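Putative uncharacterized protein lp_3323 (Lactobacillus plantarum, PDB 3DC7) is of unknown function but belongs to the GDSL-like lipase/acylhydrolase family and is probably an SGNH-type hydrolase acting on ester bonds. Local coordinates at residues 112-121 against 162-173. Residues are numbered along the deposited sequence; the frame is centred on the assembly and turned at random.
Sequences FYGALMMLLT and YEAAIAQMTADY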
loop_
_atom_site.group_PDB
_atom_site.type_symbol
_atom_site.label_atom_id
_atom_site.label_comp_id
_atom_site.label_asym_id
_atom_site.label_seq_id
_atom_site.Cartn_x
_atom_site.Cartn_y
_atom_site.Cartn_z
ATOM N N PHE A 112 19.771 -5.719 12.031
ATOM C CA PHE A 112 18.431 -6.077 11.557
ATOM C C PHE A 112 18.355 -6.052 10.031
ATOM O O PHE A 112 17.782 -6.944 9.427
ATOM C CB PHE A 112 17.394 -5.127 12.152
ATOM C CG PHE A 112 15.973 -5.554 11.916
ATOM C CD1 PHE A 112 15.510 -6.781 12.386
ATOM C CD2 PHE A 112 15.091 -4.721 11.247
ATOM C CE1 PHE A 112 14.191 -7.167 12.181
ATOM C CE2 PHE A 112 13.765 -5.107 11.042
ATOM C CZ PHE A 112 13.322 -6.334 11.506
ATOM N N TYR A 113 18.946 -5.029 9.424
ATOM C CA TYR A 113 18.976 -4.892 7.965
ATOM C C TYR A 113 19.761 -6.002 7.288
ATOM O O TYR A 113 19.314 -6.572 6.284
ATOM C CB TYR A 113 19.582 -3.556 7.572
ATOM C CG TYR A 113 18.614 -2.407 7.467
ATOM C CD1 TYR A 113 17.781 -2.258 6.340
ATOM C CD2 TYR A 113 18.562 -1.429 8.457
ATOM C CE1 TYR A 113 16.908 -1.166 6.225
ATOM C CE2 TYR A 113 17.690 -0.342 8.359
ATOM C CZ TYR A 113 16.873 -0.220 7.246
ATOM O OH TYR A 113 16.029 0.855 7.159
ATOM N N GLY A 114 20.936 -6.305 7.838
ATOM C CA GLY A 114 21.759 -7.399 7.345
ATOM C C GLY A 114 21.071 -8.738 7.479
ATOM O O GLY A 114 21.150 -9.571 6.580
ATOM N N ALA A 115 20.369 -8.948 8.587
ATOM C CA ALA A 115 19.704 -10.229 8.809
ATOM C C ALA A 115 18.491 -10.448 7.885
ATOM O O ALA A 115 18.309 -11.554 7.376
ATOM C CB ALA A 115 19.345 -10.411 10.251
ATOM N N LEU A 116 17.690 -9.404 7.649
ATOM C CA LEU A 116 16.661 -9.432 6.595
ATOM C C LEU A 116 17.219 -9.814 5.218
ATOM O O LEU A 116 16.642 -10.664 4.536
ATOM C CB LEU A 116 15.921 -8.090 6.497
ATOM C CG LEU A 116 14.975 -7.754 7.657
ATOM C CD1 LEU A 116 14.596 -6.272 7.648
ATOM C CD2 LEU A 116 13.733 -8.642 7.609
HETATM N N MSE A 117 18.341 -9.211 4.819
HETATM C CA MSE A 117 18.948 -9.519 3.518
HETATM C C MSE A 117 19.280 -11.008 3.349
HETATM O O MSE A 117 18.979 -11.619 2.319
HETATM C CB MSE A 117 20.206 -8.683 3.274
HETATM C CG MSE A 117 20.904 -9.060 1.977
HETATM SE SE MSE A 117 22.444 -7.952 1.574
HETATM C CE MSE A 117 21.554 -6.214 1.244
HETATM N N MSE A 118 19.903 -11.589 4.367
HETATM C CA MSE A 118 20.240 -12.989 4.298
HETATM C C MSE A 118 19.012 -13.880 4.361
HETATM O O MSE A 118 18.941 -14.867 3.631
HETATM C CB MSE A 118 21.249 -13.352 5.362
HETATM C CG MSE A 118 22.627 -12.851 5.004
HETATM SE SE MSE A 118 23.709 -12.931 6.587
HETATM C CE MSE A 118 24.287 -14.801 6.381
ATOM N N LEU A 119 18.050 -13.526 5.209
ATOM C CA LEU A 119 16.789 -14.263 5.270
ATOM C C LEU A 119 16.110 -14.269 3.898
ATOM O O LEU A 119 15.835 -15.324 3.354
ATOM C CB LEU A 119 15.844 -13.663 6.310
ATOM C CG LEU A 119 14.814 -14.521 7.076
ATOM C CD1 LEU A 119 13.609 -13.676 7.452
ATOM C CD2 LEU A 119 14.347 -15.758 6.357
ATOM N N LEU A 120 15.869 -13.080 3.353
ATOM C CA LEU A 120 15.226 -12.911 2.051
ATOM C C LEU A 120 15.969 -13.571 0.883
ATOM O O LEU A 120 15.328 -14.119 -0.008
ATOM C CB LEU A 120 15.012 -11.420 1.752
ATOM C CG LEU A 120 13.958 -10.761 2.641
ATOM C CD1 LEU A 120 14.060 -9.242 2.587
ATOM C CD2 LEU A 120 12.567 -11.256 2.268
ATOM N N THR A 121 17.301 -13.501 0.877
ATOM C CA THR A 121 18.102 -14.186 -0.143
ATOM C C THR A 121 17.973 -15.709 -0.000
ATOM O O THR A 121 17.737 -16.411 -0.972
ATOM C CB THR A 121 19.585 -13.771 -0.077
ATOM O OG1 THR A 121 19.670 -12.346 -0.192
ATOM C CG2 THR A 121 20.390 -14.424 -1.212
ATOM N N TYR A 162 12.145 -0.291 12.670
ATOM C CA TYR A 162 12.260 -1.704 12.285
ATOM C C TYR A 162 11.204 -2.078 11.256
ATOM O O TYR A 162 11.480 -2.740 10.264
ATOM C CB TYR A 162 12.143 -2.594 13.518
ATOM C CG TYR A 162 13.310 -2.458 14.470
ATOM C CD1 TYR A 162 13.433 -1.346 15.303
ATOM C CD2 TYR A 162 14.289 -3.440 14.541
ATOM C CE1 TYR A 162 14.501 -1.222 16.170
ATOM C CE2 TYR A 162 15.362 -3.318 15.412
ATOM C CZ TYR A 162 15.455 -2.210 16.220
ATOM O OH TYR A 162 16.509 -2.085 17.078
ATOM N N GLU A 163 9.990 -1.638 11.507
ATOM C CA GLU A 163 8.886 -1.754 10.563
ATOM C C GLU A 163 9.243 -1.190 9.166
ATOM O O GLU A 163 8.953 -1.822 8.161
ATOM C CB GLU A 163 7.648 -1.088 11.179
ATOM C CG GLU A 163 6.507 -0.805 10.215
ATOM C CD GLU A 163 5.827 -2.077 9.737
ATOM O OE1 GLU A 163 6.000 -3.125 10.402
ATOM O OE2 GLU A 163 5.134 -2.020 8.695
ATOM N N ALA A 164 9.914 -0.040 9.110
ATOM C CA ALA A 164 10.375 0.534 7.836
ATOM C C ALA A 164 11.482 -0.286 7.161
ATOM O O ALA A 164 11.506 -0.409 5.928
ATOM C CB ALA A 164 10.826 1.980 8.022
ATOM N N ALA A 165 12.383 -0.852 7.967
ATOM C CA ALA A 165 13.433 -1.753 7.475
ATOM C C ALA A 165 12.830 -2.968 6.749
ATOM O O ALA A 165 13.241 -3.306 5.633
ATOM C CB ALA A 165 14.356 -2.195 8.632
ATOM N N ILE A 166 11.857 -3.617 7.381
ATOM C CA ILE A 166 11.100 -4.711 6.756
ATOM C C ILE A 166 10.436 -4.285 5.431
ATOM O O ILE A 166 10.575 -4.973 4.403
ATOM C CB ILE A 166 10.063 -5.313 7.744
ATOM C CG1 ILE A 166 10.790 -5.994 8.920
ATOM C CG2 ILE A 166 9.180 -6.331 7.048
ATOM C CD1 ILE A 166 9.925 -6.231 10.146
ATOM N N ALA A 167 9.735 -3.151 5.442
ATOM C CA ALA A 167 9.123 -2.650 4.203
ATOM C C ALA A 167 10.181 -2.431 3.112
ATOM O O ALA A 167 10.011 -2.918 1.993
ATOM C CB ALA A 167 8.325 -1.402 4.450
ATOM N N GLN A 168 11.282 -1.745 3.437
ATOM C CA GLN A 168 12.340 -1.503 2.438
ATOM C C GLN A 168 13.006 -2.777 1.928
ATOM O O GLN A 168 13.149 -2.945 0.718
ATOM C CB GLN A 168 13.420 -0.555 2.957
ATOM C CG GLN A 168 12.934 0.867 3.273
ATOM C CD GLN A 168 13.864 1.595 4.256
ATOM O OE1 GLN A 168 15.042 1.235 4.405
ATOM N NE2 GLN A 168 13.333 2.634 4.925
HETATM N N MSE A 169 13.423 -3.651 2.831
HETATM C CA MSE A 169 14.108 -4.896 2.454
HETATM C C MSE A 169 13.208 -5.870 1.702
HETATM O O MSE A 169 13.650 -6.464 0.734
HETATM C CB MSE A 169 14.719 -5.610 3.663
HETATM C CG MSE A 169 15.872 -4.874 4.306
HETATM SE SE MSE A 169 17.262 -4.462 3.003
HETATM C CE MSE A 169 17.741 -6.244 2.406
ATOM N N THR A 170 11.965 -6.054 2.140
ATOM C CA THR A 170 11.062 -6.971 1.416
ATOM C C THR A 170 10.840 -6.526 -0.025
ATOM O O THR A 170 10.764 -7.364 -0.921
ATOM C CB THR A 170 9.713 -7.201 2.106
ATOM O OG1 THR A 170 9.077 -5.950 2.367
ATOM C CG2 THR A 170 9.903 -7.937 3.396
ATOM N N ALA A 171 10.766 -5.203 -0.227
ATOM C CA ALA A 171 10.598 -4.595 -1.538
ATOM C C ALA A 171 11.677 -5.022 -2.517
ATOM O O ALA A 171 11.374 -5.379 -3.655
ATOM C CB ALA A 171 10.553 -3.082 -1.426
ATOM N N ASP A 172 12.927 -5.002 -2.067
ATOM C CA ASP A 172 14.067 -5.379 -2.904
ATOM C C ASP A 172 14.087 -6.846 -3.367
ATOM O O ASP A 172 14.814 -7.200 -4.295
ATOM C CB ASP A 172 15.365 -5.059 -2.179
ATOM C CG ASP A 172 15.646 -3.580 -2.123
ATOM O OD1 ASP A 172 15.122 -2.808 -2.962
ATOM O OD2 ASP A 172 16.412 -3.186 -1.223
ATOM N N TYR A 173 13.285 -7.687 -2.735
ATOM C CA TYR A 173 13.245 -9.096 -3.087
ATOM C C TYR A 173 11.907 -9.489 -3.662
ATOM O O TYR A 173 11.695 -10.643 -4.018
ATOM C CB TYR A 173 13.612 -9.948 -1.870
ATOM C CG TYR A 173 15.069 -9.821 -1.526
ATOM C CD1 TYR A 173 15.543 -8.729 -0.773
ATOM C CD2 TYR A 173 15.987 -10.755 -1.987
ATOM C CE1 TYR A 173 16.896 -8.589 -0.473
ATOM C CE2 TYR A 173 17.334 -10.628 -1.691
ATOM C CZ TYR A 173 17.780 -9.545 -0.937
ATOM O OH TYR A 173 19.114 -9.438 -0.654
#
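Selenomethionine M169 is the knob of this helix pair, set among Y113, L116, M117 and L120 where helices 112-121 and 162-173 run side by side at -32°, their axes 9.8 Å apart. Its chain is bent twice, at chi2 and chi3, which brings methyl CE to 3.6 Å from M117 CB and leaves SE at the edge of the Y113 ring, a Met-aromatic contact. One face of that ring rests on A165, whose CB lies 3.7 Å from the ring centroid in a CH-pi contact. At the ring's edge the Y113 hydroxyl donates to Q168 OE1 (3.0 Å), approaching from above the carbonyl plane rather than along a lone pair. A leucine in place of Y113 would probably leave Q168 OE1 without this donor and A165 CB without the aromatic face it packs on. F112, with CG anti to its backbone nitrogen (chi1 -170°), reaches across to bring one face of its ring against Y162 CD2, the two rings oblique with planes 57° apart, while its CZ meets I166 CG1 at 3.6 Å. At the other end, L120 CB stands over a face of the Y173 ring, 3.7 Å from its centroid, and L120 CD1 packs on M169 CB. The Y173 hydroxyl comes 3.0 Å from T121 OG1, which itself donates to M117 O, a carbonyl that also accepts the backbone N-H of T121. Both helices belong to the layer on one side of the parallel sheet, consistent with the alpha/beta/alpha sandwich of SGNH hydrolases: L116, L120 and T170 touch F134 of strand 132-136, and I166 and T170 lean on H177 of edge strand 177-179. Helix 92-96 meets F112 and Y162 through D94, and I190 of the second subunit packs on T121 and Y173.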